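Local coordinates for protein peptidyl-tRNA hydrolase (Sulfolobus solfataricus, PDB 1XTY) that hydrolyses the ester bond of N-acyl-aminoacyl-tRNAs, probably recycling peptidyl-tRNAs that drop off the ribosome during protein synthesis, at residues 3-8 against 57-62. Numbering follows the deposited sequence.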
loop_
_atom_site.group_PDB
_atom_site.type_symbol
_atom_site.label_atom_id
_atom_site.label_comp_id
_atom_site.label_asym_id
_atom_site.label_seq_id
_atom_site.Cartn_x
_atom_site.Cartn_y
_atom_site.Cartn_z
ATOM N N LYS A 3 4.479 -11.017 -9.123
ATOM C CA LYS A 3 4.839 -9.797 -8.417
ATOM C C LYS A 3 4.045 -8.572 -8.841
ATOM O O LYS A 3 3.467 -8.528 -9.925
ATOM C CB LYS A 3 6.327 -9.492 -8.597
ATOM C CG LYS A 3 7.244 -10.490 -7.914
ATOM C CD LYS A 3 8.695 -10.115 -8.095
ATOM C CE LYS A 3 9.604 -11.147 -7.448
ATOM N NZ LYS A 3 11.038 -10.824 -7.687
ATOM N N MET A 4 4.019 -7.579 -7.959
ATOM C CA MET A 4 3.342 -6.325 -8.241
ATOM C C MET A 4 4.442 -5.282 -8.335
ATOM O O MET A 4 5.358 -5.262 -7.513
ATOM C CB MET A 4 2.381 -5.938 -7.109
ATOM C CG MET A 4 1.755 -4.559 -7.310
ATOM S SD MET A 4 0.702 -4.006 -5.941
ATOM C CE MET A 4 -0.774 -4.928 -6.277
ATOM N N VAL A 5 4.366 -4.429 -9.345
ATOM C CA VAL A 5 5.356 -3.385 -9.516
ATOM C C VAL A 5 4.669 -2.031 -9.454
ATOM O O VAL A 5 3.607 -1.839 -10.047
ATOM C CB VAL A 5 6.079 -3.508 -10.877
ATOM C CG1 VAL A 5 7.119 -2.403 -11.015
ATOM C CG2 VAL A 5 6.737 -4.874 -10.993
ATOM N N ILE A 6 5.266 -1.105 -8.714
ATOM C CA ILE A 6 4.724 0.242 -8.610
ATOM C C ILE A 6 5.802 1.206 -9.091
ATOM O O ILE A 6 6.923 1.215 -8.578
ATOM C CB ILE A 6 4.319 0.608 -7.162
ATOM C CG1 ILE A 6 3.205 -0.321 -6.671
ATOM C CG2 ILE A 6 3.824 2.051 -7.111
ATOM C CD1 ILE A 6 3.693 -1.629 -6.105
ATOM N N VAL A 7 5.457 2.000 -10.098
ATOM C CA VAL A 7 6.375 2.973 -10.677
ATOM C C VAL A 7 6.082 4.358 -10.113
ATOM O O VAL A 7 4.998 4.903 -10.320
ATOM C CB VAL A 7 6.226 3.012 -12.213
ATOM C CG1 VAL A 7 7.280 3.939 -12.819
ATOM C CG2 VAL A 7 6.352 1.604 -12.783
ATOM N N VAL A 8 7.054 4.928 -9.407
ATOM C CA VAL A 8 6.896 6.243 -8.797
ATOM C C VAL A 8 7.627 7.343 -9.570
ATOM O O VAL A 8 8.738 7.129 -10.055
ATOM C CB VAL A 8 7.428 6.229 -7.351
ATOM C CG1 VAL A 8 7.231 7.585 -6.702
ATOM C CG2 VAL A 8 6.727 5.139 -6.556
ATOM N N ILE A 57 7.790 -4.626 -6.109
ATOM C CA ILE A 57 9.005 -4.013 -6.619
ATOM C C ILE A 57 8.662 -2.549 -6.812
ATOM O O ILE A 57 7.764 -2.216 -7.583
ATOM C CB ILE A 57 9.416 -4.609 -7.975
ATOM C CG1 ILE A 57 9.551 -6.130 -7.852
ATOM C CG2 ILE A 57 10.728 -3.986 -8.438
ATOM C CD1 ILE A 57 9.836 -6.836 -9.165
ATOM N N ILE A 58 9.362 -1.675 -6.103
ATOM C CA ILE A 58 9.106 -0.252 -6.215
ATOM C C ILE A 58 10.226 0.411 -7.003
ATOM O O ILE A 58 11.346 0.559 -6.509
ATOM C CB ILE A 58 8.993 0.391 -4.827
ATOM C CG1 ILE A 58 7.928 -0.349 -4.011
ATOM C CG2 ILE A 58 8.630 1.866 -4.956
ATOM C CD1 ILE A 58 7.812 0.129 -2.591
ATOM N N VAL A 59 9.916 0.796 -8.236
ATOM C CA VAL A 59 10.893 1.438 -9.101
ATOM C C VAL A 59 10.494 2.882 -9.363
ATOM O O VAL A 59 9.418 3.320 -8.951
ATOM C CB VAL A 59 11.021 0.672 -10.432
ATOM C CG1 VAL A 59 11.532 -0.735 -10.164
ATOM C CG2 VAL A 59 9.672 0.612 -11.138
ATOM N N LYS A 60 11.361 3.626 -10.043
ATOM C CA LYS A 60 11.078 5.027 -10.322
ATOM C C LYS A 60 11.362 5.452 -11.760
ATOM O O LYS A 60 12.075 4.769 -12.495
ATOM C CB LYS A 60 11.881 5.914 -9.368
ATOM C CG LYS A 60 13.388 5.702 -9.441
ATOM C CD LYS A 60 14.130 6.598 -8.451
ATOM C CE LYS A 60 15.631 6.341 -8.486
ATOM N NZ LYS A 60 16.387 7.224 -7.546
ATOM N N VAL A 61 10.771 6.581 -12.144
ATOM C CA VAL A 61 10.941 7.182 -13.466
ATOM C C VAL A 61 10.966 8.683 -13.214
ATOM O O VAL A 61 10.386 9.154 -12.240
ATOM C CB VAL A 61 9.766 6.845 -14.424
ATOM C CG1 VAL A 61 9.748 5.358 -14.727
ATOM C CG2 VAL A 61 8.450 7.285 -13.813
ATOM N N ASN A 62 11.634 9.442 -14.076
ATOM C CA ASN A 62 11.719 10.882 -13.868
ATOM C C ASN A 62 10.840 11.739 -14.768
ATOM O O ASN A 62 11.122 12.922 -14.968
ATOM C CB ASN A 62 13.173 11.344 -13.995
ATOM C CG ASN A 62 13.872 10.725 -15.180
ATOM O OD1 ASN A 62 13.336 10.702 -16.289
ATOM N ND2 ASN A 62 15.081 10.217 -14.956
#
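Strands 3-8 and 57-61 pair in parallel inside the mixed sheet of this PTH2-family enzyme, V5 opposite I57 through V8 opposite K60, joined by a crossover through helices 16-35 and 40-51. Five backbone bonds zip them together. The amides of I57, V59 and V61 donate to the carbonyls of M4, I6 and V8, while those of I6 and V8 donate to I57 and V59; the shortest include V8 N to V59 O, 2.9 Å and nearly straight at 172°. CA-H...O contacts fill in between, such as K60 CA to V8 O at 3.2 Å.

On the face bearing V5, V7, I57 and V59, the aliphatic branches pack against one another. V5 turns CG1 anti to its amide nitrogen (chi1 -179°), which brings that methyl 4.0 Å from V59 CG2 and leaves V5 CG2 4.0 Å from I57 CB. The extended chain of K3 crosses the tip of I57, K3 CD to I57 CD1 at 3.6 Å, and carries its ammonium to E107 in a salt bridge. With an alanine at V5 both methyls are lost, and the flank of I57 and V59 CG2 would probably be left without their partners. Farther along, V7 CG2 meets V59 CG2 at 3.8 Å, and V7 CG1 presses on V61 CG1 at 3.4 Å, a tight contact between side chains set roughly at right angles. On the reverse face V8 and I58 lie side by side, their CG2 methyls 4.1 Å apart.

Helix 16-35 packs on M4, I6 and V8, and helix 107-114 on V5 and V7, so strand 3-8 is sandwiched between helices. Its far edge bonds to strand 97-106; beyond strand 57-61 lies the short C-terminal strand 118-119, and I58 also packs on G17 of the second subunit.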